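Local coordinates for lipoprotein (Actinomyces odontolyticus, PDB 3UP9) that probably binds L-methionine at the cell surface as the substrate-binding lipoprotein of a methionine uptake system, here holding selenomethionine in its cleft, at residues E157-V162 with G175-E180; E88-F93 with Q118-E123; H18-T23 with K229-K234; Q47-L52 with D58-Q63. All blocks are in the same frame, centred on the assembly; numbering follows the deposited sequence.

Contact 1. Residues E157-V162 with G175-E180. With MSE (selenomethionine), chain B.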
# COMPACT_ATOMS: atom_id res chain seq x y z
N GLU A 157 -4.13 -8.46 11.36
CA GLU A 157 -3.64 -8.73 10.01
C GLU A 157 -4.28 -7.70 9.10
O GLU A 157 -5.35 -7.23 9.38
CB GLU A 157 -4.00 -10.16 9.56
CG GLU A 157 -3.02 -11.24 10.07
CD GLU A 157 -3.46 -12.66 9.69
OE1 GLU A 157 -4.66 -12.86 9.42
OE2 GLU A 157 -2.61 -13.58 9.66
N GLY A 158 -3.59 -7.33 8.04
CA GLY A 158 -4.02 -6.24 7.18
C GLY A 158 -5.47 -6.23 6.72
O GLY A 158 -6.11 -5.19 6.78
N PRO A 159 -6.00 -7.36 6.24
CA PRO A 159 -7.38 -7.31 5.75
C PRO A 159 -8.42 -7.23 6.88
O PRO A 159 -9.59 -7.08 6.59
CB PRO A 159 -7.55 -8.63 4.96
CG PRO A 159 -6.18 -9.08 4.68
CD PRO A 159 -5.28 -8.56 5.76
N GLN A 160 -7.98 -7.36 8.13
CA GLN A 160 -8.85 -7.29 9.32
C GLN A 160 -8.86 -5.87 9.93
O GLN A 160 -9.58 -5.58 10.90
CB GLN A 160 -8.36 -8.33 10.36
CG GLN A 160 -8.57 -9.78 9.95
CD GLN A 160 -10.01 -10.02 9.50
OE1 GLN A 160 -10.97 -9.83 10.27
NE2 GLN A 160 -10.18 -10.39 8.23
N LEU A 161 -8.04 -4.98 9.37
CA LEU A 161 -7.91 -3.59 9.88
C LEU A 161 -9.24 -2.80 9.94
O LEU A 161 -9.58 -2.25 10.99
CB LEU A 161 -6.84 -2.80 9.10
CG LEU A 161 -5.41 -3.11 9.55
CD1 LEU A 161 -4.46 -2.63 8.47
CD2 LEU A 161 -5.07 -2.53 10.90
N VAL A 162 -9.95 -2.69 8.81
CA VAL A 162 -11.25 -2.00 8.75
C VAL A 162 -12.24 -2.64 9.70
O VAL A 162 -12.83 -1.94 10.49
CB VAL A 162 -11.86 -1.96 7.35
CG1 VAL A 162 -13.30 -1.37 7.36
CG2 VAL A 162 -10.97 -1.17 6.45
N GLY A 175 -4.02 2.75 2.56
CA GLY A 175 -5.04 3.13 1.54
C GLY A 175 -5.82 2.01 0.88
O GLY A 175 -7.05 2.04 0.91
N ASN A 176 -5.14 1.01 0.33
CA ASN A 176 -5.79 -0.12 -0.33
C ASN A 176 -6.85 -0.76 0.53
O ASN A 176 -7.87 -1.11 0.01
CB ASN A 176 -4.80 -1.19 -0.85
CG ASN A 176 -4.08 -1.93 0.27
OD1 ASN A 176 -3.19 -1.36 0.92
ND2 ASN A 176 -4.44 -3.18 0.49
N PHE A 177 -6.59 -0.89 1.84
CA PHE A 177 -7.53 -1.48 2.82
C PHE A 177 -8.70 -0.50 3.15
O PHE A 177 -9.87 -0.92 3.24
CB PHE A 177 -6.82 -1.96 4.12
CG PHE A 177 -5.87 -3.10 3.91
CD1 PHE A 177 -6.30 -4.29 3.29
CD2 PHE A 177 -4.53 -3.02 4.37
CE1 PHE A 177 -5.41 -5.34 3.05
CE2 PHE A 177 -3.66 -4.06 4.16
CZ PHE A 177 -4.10 -5.23 3.50
N ALA A 178 -8.37 0.79 3.30
CA ALA A 178 -9.35 1.84 3.52
C ALA A 178 -10.30 1.83 2.32
O ALA A 178 -11.48 1.96 2.50
CB ALA A 178 -8.69 3.22 3.69
N GLN A 179 -9.76 1.66 1.12
CA GLN A 179 -10.55 1.64 -0.12
C GLN A 179 -11.56 0.50 -0.10
O GLN A 179 -12.73 0.73 -0.37
CB GLN A 179 -9.66 1.54 -1.34
CG GLN A 179 -8.81 2.76 -1.72
CD GLN A 179 -9.56 3.77 -2.56
OE1 GLN A 179 -9.92 3.49 -3.71
NE2 GLN A 179 -9.86 4.93 -1.97
N GLU A 180 -11.09 -0.71 0.19
CA GLU A 180 -11.95 -1.87 0.31
C GLU A 180 -13.06 -1.58 1.30
O GLU A 180 -14.16 -1.97 1.04
CB GLU A 180 -11.19 -3.10 0.78
CG GLU A 180 -10.48 -3.90 -0.29
CD GLU A 180 -11.41 -4.27 -1.41
OE1 GLU A 180 -12.37 -5.05 -1.17
OE2 GLU A 180 -11.20 -3.70 -2.51
N MSE B . -1.01 -0.01 -1.18
CA MSE B . -0.24 0.05 0.08
C MSE B . 0.30 1.42 0.38
O MSE B . 0.67 2.17 -0.56
OXT MSE B . 0.37 1.74 1.58
CB MSE B . 0.91 -0.92 0.03
CG MSE B . 1.71 -1.04 1.37
SE MSE B . 3.16 -2.28 1.17
CE MSE B . 2.25 -3.96 0.55
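The ring of Phe177 lies against the backbone of Gly158, whose carbonyl oxygen sits over the ring centre, 3.6 Å from Phe177 CG. Gly158 CA adds an off-centre CH-pi contact to the same face, 4.1 Å from the ring centroid, and Pro159 N follows near CE1. The absence of a side chain on Gly158 is consistent with this close approach of ring and backbone. The pyrrolidine of Pro159 runs beside the phenylalanine in the same direction, with CG 4.2 Å from Phe177 CE1, whereas Leu161 slants across it and brings CD1 to 4.1 Å from Phe177 CD2. Phe177 reaches them with CG anti to its own carbonyl carbon (chi1 -66°). On the opposite face of the ring lies ND2 of Asn176, so the phenylalanine is sandwiched between a peptide group and an amide. Farther along, Val162 CG2 rests on the backbone, 3.4 Å from Phe177 O. Asn176 faces the bound selenomethionine as part of its pocket. Beyond the two segments, Tyr45 meets the Phe177 ring, Leu161 and Phe177 both touch Ile112 of strand 107-112, and Leu161 and Val162 pack on Ile173 of strand 170-173, which leads directly into helix 175-180.

Contact 2. Residues E88-F93 with Q118-E123. With MSE (selenomethionine), chain B.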
# COMPACT_ATOMS: atom_id res chain seq x y z
N GLU A 88 -0.25 6.32 -1.55
CA GLU A 88 -1.48 6.24 -0.76
C GLU A 88 -1.18 6.71 0.65
O GLU A 88 -0.64 5.92 1.43
CB GLU A 88 -1.99 4.80 -0.66
CG GLU A 88 -2.66 4.21 -1.89
CD GLU A 88 -2.51 2.70 -1.94
OE1 GLU A 88 -2.64 2.04 -0.89
OE2 GLU A 88 -2.23 2.14 -3.03
N PRO A 89 -1.51 7.99 1.00
CA PRO A 89 -1.27 8.43 2.34
C PRO A 89 -1.88 7.48 3.42
O PRO A 89 -3.03 7.01 3.30
CB PRO A 89 -1.89 9.84 2.36
CG PRO A 89 -1.85 10.31 0.94
CD PRO A 89 -2.16 9.05 0.20
N LEU A 90 -1.09 7.19 4.45
CA LEU A 90 -1.53 6.33 5.52
C LEU A 90 -2.41 7.15 6.43
O LEU A 90 -2.15 8.35 6.67
CB LEU A 90 -0.33 5.75 6.27
CG LEU A 90 -0.57 4.60 7.24
CD1 LEU A 90 -1.19 3.34 6.57
CD2 LEU A 90 0.73 4.33 7.99
N GLY A 91 -3.49 6.53 6.91
CA GLY A 91 -4.40 7.24 7.80
C GLY A 91 -4.69 6.51 9.10
O GLY A 91 -4.57 5.29 9.21
N VAL A 92 -5.05 7.30 10.09
CA VAL A 92 -5.65 6.86 11.33
C VAL A 92 -7.12 7.02 11.07
O VAL A 92 -7.58 8.09 10.61
CB VAL A 92 -5.20 7.69 12.54
CG1 VAL A 92 -5.90 7.19 13.81
CG2 VAL A 92 -3.67 7.66 12.67
N PHE A 93 -7.84 5.94 11.30
CA PHE A 93 -9.26 5.88 11.15
C PHE A 93 -9.88 5.49 12.45
O PHE A 93 -9.23 4.94 13.32
CB PHE A 93 -9.61 4.86 10.05
CG PHE A 93 -9.07 5.24 8.69
CD1 PHE A 93 -7.78 4.90 8.30
CD2 PHE A 93 -9.84 5.98 7.81
CE1 PHE A 93 -7.30 5.25 7.04
CE2 PHE A 93 -9.36 6.34 6.56
CZ PHE A 93 -8.10 5.95 6.17
N GLN A 118 3.90 -1.69 9.89
CA GLN A 118 3.83 -1.38 11.32
C GLN A 118 4.81 -0.26 11.64
O GLN A 118 4.52 0.73 12.35
CB GLN A 118 4.12 -2.62 12.18
CG GLN A 118 3.99 -2.32 13.64
CD GLN A 118 4.04 -3.52 14.53
OE1 GLN A 118 4.86 -3.56 15.48
NE2 GLN A 118 3.13 -4.48 14.29
N SER A 119 5.99 -0.39 11.09
CA SER A 119 6.99 0.65 11.26
C SER A 119 6.48 2.02 10.72
O SER A 119 6.56 3.04 11.42
CB SER A 119 8.31 0.24 10.63
OG SER A 119 9.17 1.33 10.79
N ARG A 120 5.87 2.00 9.54
CA ARG A 120 5.37 3.23 8.95
C ARG A 120 4.19 3.88 9.78
O ARG A 120 4.14 5.10 9.93
CB ARG A 120 4.98 2.95 7.51
CG ARG A 120 4.23 4.05 6.81
CD ARG A 120 3.86 3.55 5.43
NE ARG A 120 3.18 4.52 4.57
CZ ARG A 120 2.51 4.16 3.48
NH1 ARG A 120 2.51 2.91 3.09
NH2 ARG A 120 1.94 5.06 2.72
N ALA A 121 3.30 3.04 10.31
CA ALA A 121 2.17 3.43 11.17
C ALA A 121 2.68 4.02 12.50
O ALA A 121 2.16 5.05 12.98
CB ALA A 121 1.26 2.22 11.43
N LEU A 122 3.68 3.36 13.09
CA LEU A 122 4.41 3.87 14.27
C LEU A 122 5.01 5.26 14.03
O LEU A 122 4.83 6.13 14.88
CB LEU A 122 5.43 2.85 14.82
CG LEU A 122 4.71 1.65 15.52
CD1 LEU A 122 5.72 0.56 15.88
CD2 LEU A 122 3.88 2.09 16.72
N GLU A 123 5.64 5.50 12.88
CA GLU A 123 6.16 6.86 12.55
C GLU A 123 5.01 7.91 12.52
O GLU A 123 5.17 9.05 12.98
CB GLU A 123 6.81 6.91 11.16
CG GLU A 123 7.81 5.82 10.81
CD GLU A 123 9.11 5.92 11.54
OE1 GLU A 123 9.23 6.88 12.35
OE2 GLU A 123 10.00 5.05 11.30
N MSE B . -1.01 -0.01 -1.18
CA MSE B . -0.24 0.05 0.08
C MSE B . 0.30 1.42 0.38
O MSE B . 0.67 2.17 -0.56
OXT MSE B . 0.37 1.74 1.58
CB MSE B . 0.91 -0.92 0.03
CG MSE B . 1.71 -1.04 1.37
SE MSE B . 3.16 -2.28 1.17
CE MSE B . 2.25 -3.96 0.55
O HOH W 1 1.63 4.74 -0.02
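Arg120 reaches from helix 115-127 past Leu90 to the carboxylate of the bound selenomethionine. Its CB starts toward segment 88-93, and with CG anti to the backbone N (chi1 171°) and the following torsions also near 180°, the chain runs out almost straight. CG passes the branch of Leu90, 3.7 Å from Leu90 CD2, and CD slides by the same methyl. NE comes next: Leu90 CB lies over one face of the guanidinium, while NE itself forms a salt bridge with Glu193. At the tip the two amino groups divide their work. NH1 donates to selenomethionine OXT at 2.9 Å, with the ligand carboxyl carbon in the guanidinium plane at its edge. NH2 gives a hydrogen bond to a water, 2.8 Å from Arg120 NH2, which also accepts from Glu88 N and probably donates to selenomethionine O; Glu88 O lies 3.0 Å from Arg120 NH2. The amino group of the same head group is met by Glu88, whose OE1 accepts from selenomethionine N at 2.6 Å, so opposite charges probably bracket the amino acid. With a methionine in place of Arg120, the ligand carboxylate would probably lose its cationic partner and Glu193 its salt bridge. Leu90 CD2 also packs on the helix backbone, 3.6 Å from Ala121 CA. Leu90 and Ala121 both touch Val172 of strand 170-173, a neighbour of strand 91-93 in the five-stranded sheet, and Ala121 continues onto Ile111 of strand 107-112.

Contact 3. Residues H18-T23 with K229-K234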
# COMPACT_ATOMS: atom_id res chain seq x y z
N HIS A 18 -4.97 -0.44 -7.43
CA HIS A 18 -4.06 -1.10 -8.35
C HIS A 18 -4.79 -1.83 -9.46
O HIS A 18 -4.52 -1.58 -10.62
CB HIS A 18 -3.10 -2.03 -7.60
CG HIS A 18 -2.42 -1.36 -6.43
ND1 HIS A 18 -3.04 -1.16 -5.27
CD2 HIS A 18 -1.13 -0.83 -6.28
CE1 HIS A 18 -2.20 -0.52 -4.43
NE2 HIS A 18 -1.04 -0.31 -5.06
N ALA A 19 -5.71 -2.73 -9.13
CA ALA A 19 -6.44 -3.43 -10.20
C ALA A 19 -7.24 -2.46 -11.05
O ALA A 19 -7.33 -2.65 -12.25
CB ALA A 19 -7.29 -4.60 -9.71
N LYS A 20 -7.82 -1.42 -10.47
CA LYS A 20 -8.54 -0.42 -11.31
C LYS A 20 -7.61 0.29 -12.34
O LYS A 20 -7.97 0.48 -13.50
CB LYS A 20 -9.24 0.62 -10.43
CG LYS A 20 -10.32 0.05 -9.55
CD LYS A 20 -11.20 1.12 -8.90
CE LYS A 20 -12.54 0.57 -8.37
NZ LYS A 20 -13.80 0.80 -9.18
N ILE A 21 -6.44 0.71 -11.90
CA ILE A 21 -5.44 1.36 -12.77
C ILE A 21 -5.06 0.38 -13.86
O ILE A 21 -5.01 0.74 -15.03
CB ILE A 21 -4.17 1.80 -11.97
CG1 ILE A 21 -4.50 2.90 -10.95
CG2 ILE A 21 -3.07 2.28 -12.88
CD1 ILE A 21 -3.36 3.03 -9.91
N LEU A 22 -4.82 -0.89 -13.50
CA LEU A 22 -4.44 -1.92 -14.50
C LEU A 22 -5.57 -2.21 -15.49
O LEU A 22 -5.29 -2.56 -16.62
CB LEU A 22 -3.96 -3.22 -13.86
CG LEU A 22 -2.67 -3.22 -13.03
CD1 LEU A 22 -2.52 -4.60 -12.41
CD2 LEU A 22 -1.47 -2.80 -13.88
N THR A 23 -6.83 -2.00 -15.07
CA THR A 23 -7.98 -2.30 -15.90
C THR A 23 -8.13 -1.11 -16.90
O THR A 23 -8.31 -1.36 -18.09
CB THR A 23 -9.22 -2.58 -15.05
OG1 THR A 23 -8.98 -3.74 -14.24
CG2 THR A 23 -10.48 -2.83 -15.91
N LYS A 229 -1.83 9.01 -15.30
CA LYS A 229 -1.88 10.08 -14.29
C LYS A 229 -3.28 10.74 -14.27
O LYS A 229 -3.85 10.96 -13.18
CB LYS A 229 -0.80 11.12 -14.57
CG LYS A 229 -0.77 12.27 -13.62
CD LYS A 229 0.55 13.05 -13.70
CE LYS A 229 0.51 14.18 -12.70
NZ LYS A 229 1.79 14.88 -12.58
N GLN A 230 -3.81 11.02 -15.46
CA GLN A 230 -5.11 11.65 -15.62
C GLN A 230 -6.19 10.71 -15.13
O GLN A 230 -7.07 11.14 -14.41
CB GLN A 230 -5.35 12.09 -17.09
CG GLN A 230 -4.46 13.28 -17.40
CD GLN A 230 -4.65 13.87 -18.79
OE1 GLN A 230 -5.00 13.20 -19.76
NE2 GLN A 230 -4.35 15.14 -18.88
N TYR A 231 -6.13 9.44 -15.48
CA TYR A 231 -7.05 8.48 -14.86
C TYR A 231 -7.00 8.55 -13.31
O TYR A 231 -8.05 8.60 -12.67
CB TYR A 231 -6.80 7.04 -15.35
CG TYR A 231 -7.66 6.03 -14.62
CD1 TYR A 231 -8.98 5.78 -15.03
CD2 TYR A 231 -7.16 5.32 -13.50
CE1 TYR A 231 -9.79 4.88 -14.35
CE2 TYR A 231 -7.97 4.42 -12.80
CZ TYR A 231 -9.28 4.20 -13.27
OH TYR A 231 -10.08 3.38 -12.61
N ILE A 232 -5.82 8.55 -12.71
CA ILE A 232 -5.72 8.58 -11.23
C ILE A 232 -6.32 9.87 -10.70
O ILE A 232 -7.07 9.85 -9.74
CB ILE A 232 -4.28 8.39 -10.68
CG1 ILE A 232 -3.75 7.01 -11.07
CG2 ILE A 232 -4.24 8.59 -9.20
CD1 ILE A 232 -2.27 6.83 -10.75
N GLU A 233 -6.02 10.99 -11.33
CA GLU A 233 -6.50 12.29 -10.83
C GLU A 233 -8.01 12.42 -11.00
O GLU A 233 -8.65 13.05 -10.20
CB GLU A 233 -5.78 13.42 -11.55
CG GLU A 233 -4.30 13.43 -11.23
CD GLU A 233 -3.52 14.52 -11.94
OE1 GLU A 233 -3.77 14.85 -13.12
OE2 GLU A 233 -2.59 15.03 -11.29
N LYS A 234 -8.58 11.82 -12.04
CA LYS A 234 -10.02 11.85 -12.26
C LYS A 234 -10.69 10.93 -11.28
O LYS A 234 -11.67 11.30 -10.70
CB LYS A 234 -10.40 11.47 -13.70
CG LYS A 234 -10.09 12.53 -14.77
CD LYS A 234 -10.76 12.24 -16.13
CE LYS A 234 -9.93 11.39 -17.10
NZ LYS A 234 -10.10 11.95 -18.49
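Helices 15-28 and 226-235 meet through Ile21 and Ile232, whose CA atoms, 7.4 Å apart, mark the nearest backbone approach. The axes of the short segments 18-23 and 229-234 pass 10.6 Å from each other, and their N-to-C directions differ by 132°, so the helices run more nearly antiparallel than parallel but cross steeply. This spacing is bridged by large side chains, chiefly Tyr231. Its CG is anti to the backbone N (chi1 175°), which extends the ring toward the first helix until CE2 is 4.0 Å from Ile21 CA. The phenol oxygen ends beside the aliphatic base of Lys20, with Tyr231 OH 3.6 Å from Lys20 CB. The lysine chain itself leads away from the contact. Next to the tyrosine, the two isoleucines slant across one another and meet through their terminal methyls, Ile21 CD1 and Ile232 CD1, at 4.0 Å. Ile21 CG1 also borders the ring, 4.2 Å from Tyr231 CE2. Tyr24, one turn on from Lys20, stacks on Tyr231, while Trp236 touches Ile21, and Val241 and Pro243 touch Ile232; the isoleucine pair thus belongs to a larger apolar cluster that joins the C-terminal helix to the N-terminal one. No hydrogen bond or salt bridge spans the two segments, so their association rests on van der Waals packing and the burial of apolar surface, with even the tyrosine hydroxyl set beside the aliphatic part of Lys20.

Contact 4. Residues Q47-L52 with D58-Q63. With MSE (selenomethionine), chain B.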
# COMPACT_ATOMS: atom_id res chain seq x y z
N GLN A 47 0.81 -12.77 -0.18
CA GLN A 47 0.50 -13.67 -1.25
C GLN A 47 0.97 -13.27 -2.64
O GLN A 47 1.43 -14.13 -3.36
CB GLN A 47 -1.02 -13.83 -1.25
CG GLN A 47 -1.50 -15.22 -1.10
CD GLN A 47 -1.85 -15.59 0.28
OE1 GLN A 47 -1.04 -16.22 0.97
NE2 GLN A 47 -3.09 -15.30 0.69
N PRO A 48 0.84 -12.00 -3.05
CA PRO A 48 1.38 -11.60 -4.39
C PRO A 48 2.90 -11.76 -4.58
O PRO A 48 3.36 -12.06 -5.67
CB PRO A 48 1.06 -10.09 -4.47
CG PRO A 48 -0.02 -9.87 -3.48
CD PRO A 48 0.21 -10.85 -2.37
N ASN A 49 3.66 -11.56 -3.51
CA ASN A 49 5.10 -11.70 -3.60
C ASN A 49 5.46 -13.21 -3.67
O ASN A 49 6.29 -13.59 -4.51
CB ASN A 49 5.83 -10.94 -2.47
CG ASN A 49 6.21 -9.49 -2.84
OD1 ASN A 49 6.03 -9.06 -3.99
ND2 ASN A 49 6.73 -8.72 -1.84
N THR A 50 4.76 -14.05 -2.90
CA THR A 50 4.92 -15.50 -2.99
C THR A 50 4.57 -16.00 -4.41
O THR A 50 5.30 -16.75 -5.03
CB THR A 50 4.05 -16.20 -1.89
OG1 THR A 50 4.57 -15.88 -0.60
CG2 THR A 50 4.02 -17.72 -2.04
N ALA A 51 3.44 -15.56 -4.94
CA ALA A 51 3.05 -15.95 -6.31
C ALA A 51 4.08 -15.47 -7.34
O ALA A 51 4.38 -16.23 -8.23
CB ALA A 51 1.65 -15.41 -6.68
N LEU A 52 4.58 -14.22 -7.23
CA LEU A 52 5.70 -13.75 -8.11
C LEU A 52 6.92 -14.63 -7.94
O LEU A 52 7.49 -15.09 -8.90
CB LEU A 52 6.09 -12.28 -7.87
CG LEU A 52 7.20 -11.71 -8.73
CD1 LEU A 52 6.80 -11.93 -10.19
CD2 LEU A 52 7.48 -10.24 -8.38
N ASP A 58 3.70 -12.89 -13.56
CA ASP A 58 4.80 -12.24 -14.28
C ASP A 58 5.26 -10.98 -13.54
O ASP A 58 6.44 -10.65 -13.58
CB ASP A 58 4.38 -11.90 -15.71
CG ASP A 58 4.15 -13.14 -16.59
OD1 ASP A 58 5.04 -14.04 -16.61
OD2 ASP A 58 3.12 -13.19 -17.32
N ALA A 59 4.34 -10.30 -12.88
CA ALA A 59 4.63 -9.03 -12.19
C ALA A 59 3.57 -8.89 -11.12
O ALA A 59 2.57 -9.57 -11.17
CB ALA A 59 4.60 -7.83 -13.15
N ASN A 60 3.80 -8.06 -10.11
CA ASN A 60 2.71 -7.62 -9.24
C ASN A 60 2.78 -6.10 -9.10
O ASN A 60 3.81 -5.48 -9.34
CB ASN A 60 2.62 -8.37 -7.87
CG ASN A 60 3.84 -8.18 -6.97
OD1 ASN A 60 4.37 -7.07 -6.87
ND2 ASN A 60 4.27 -9.26 -6.29
N PHE A 61 1.66 -5.52 -8.75
CA PHE A 61 1.54 -4.08 -8.59
C PHE A 61 0.64 -3.84 -7.37
O PHE A 61 -0.58 -3.82 -7.48
CB PHE A 61 0.99 -3.40 -9.86
CG PHE A 61 0.73 -1.94 -9.70
CD1 PHE A 61 1.68 -1.11 -9.09
CD2 PHE A 61 -0.48 -1.38 -10.12
CE1 PHE A 61 1.43 0.25 -8.93
CE2 PHE A 61 -0.73 -0.01 -9.98
CZ PHE A 61 0.21 0.80 -9.36
N TYR A 62 1.28 -3.74 -6.19
CA TYR A 62 0.56 -3.60 -4.93
C TYR A 62 1.41 -3.04 -3.79
O TYR A 62 0.86 -2.69 -2.79
CB TYR A 62 -0.02 -4.95 -4.47
CG TYR A 62 0.94 -5.84 -3.72
CD1 TYR A 62 1.91 -6.57 -4.38
CD2 TYR A 62 0.87 -5.95 -2.35
CE1 TYR A 62 2.81 -7.38 -3.70
CE2 TYR A 62 1.76 -6.75 -1.67
CZ TYR A 62 2.75 -7.45 -2.35
OH TYR A 62 3.61 -8.27 -1.65
N GLN A 63 2.74 -3.00 -3.94
CA GLN A 63 3.61 -2.76 -2.82
C GLN A 63 4.47 -1.49 -2.96
O GLN A 63 4.66 -0.96 -4.05
CB GLN A 63 4.46 -4.00 -2.54
CG GLN A 63 5.70 -4.15 -3.37
CD GLN A 63 6.25 -5.54 -3.29
OE1 GLN A 63 6.82 -5.92 -2.28
NE2 GLN A 63 6.09 -6.32 -4.36
N MSE B . -1.01 -0.01 -1.18
CA MSE B . -0.24 0.05 0.08
C MSE B . 0.30 1.42 0.38
O MSE B . 0.67 2.17 -0.56
OXT MSE B . 0.37 1.74 1.58
CB MSE B . 0.91 -0.92 0.03
CG MSE B . 1.71 -1.04 1.37
SE MSE B . 3.16 -2.28 1.17
CE MSE B . 2.25 -3.96 0.55
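Asn60 and Gln63 both place CG between the backbone N and the carbonyl carbon (chi1 63° in Asn60), and these torsions carry their amides from strand 59-64 to the amide of Asn49 on helix 46-53. Asn49 OD1 accepts twice: from Gln63 NE2 at 2.8 Å, in the carbonyl plane and on a lone pair, and from Asn60 ND2 at 2.9 Å, with the donor tilted from that plane. In return Asn49 ND2 donates to Gln63 OE1 at 2.8 Å, so Asn49 and Gln63 are paired amide to amide, each both giving and receiving, with their planes turned moderately against each other. Weak bonds run from Asn60 ND2 to Pro48 O and from Gln63 NE2 to Asn60 OD1. Helix and strand run nearly antiparallel, 168° between the directions of the short segments; the helix belongs to a beta-alpha-beta crossover of the periplasmic-binding-protein fold, joining strands 35-41 and 59-64, which flank strand 7-13 in parallel. An alanine in place of Asn49 would remove its amide, and Asn60 ND2 would probably lose an acceptor and Gln63 be less firmly held, keeping only the weak bond to Asn60 OD1 among those described. Beside this polar cluster, Tyr62 offers a face to Pro48, whose CG stands 3.7 Å from the ring centroid in a CH-pi contact only 9° off the normal; Pro48 CB is 3.3 Å from Tyr62 CE1. Gln63 CB covers the opposite face. Selenomethionine CE comes within 3.6 Å of Tyr62 CE2 and 3.8 Å of Gln63 CB, while Leu52 CD1 packs on the backbone at Asp58 O.

In the fold
From the N terminus, helix 15-28 supplies the first half of contact 3, which remains open until helix 226-235 near the C terminus; the other three contacts nest inside this long loop. Contact 4 closes first, a short helix-to-strand connection from 46-53 to 59-64. Contact 2 then joins residues 88-93 to helix 115-127, and contact 1 follows with 157-162 and 175-180; these three run in series and none cross. Contacts 3 and 4 belong to the parts around the seven-stranded sheet and touch through His18 and Phe61. Contacts 1 and 2 lie about the five-stranded sheet and meet where Asn176 N approaches Glu88 OE1. Contacts 1, 2 and 4 touch the selenomethionine, as does His18 of contact 3.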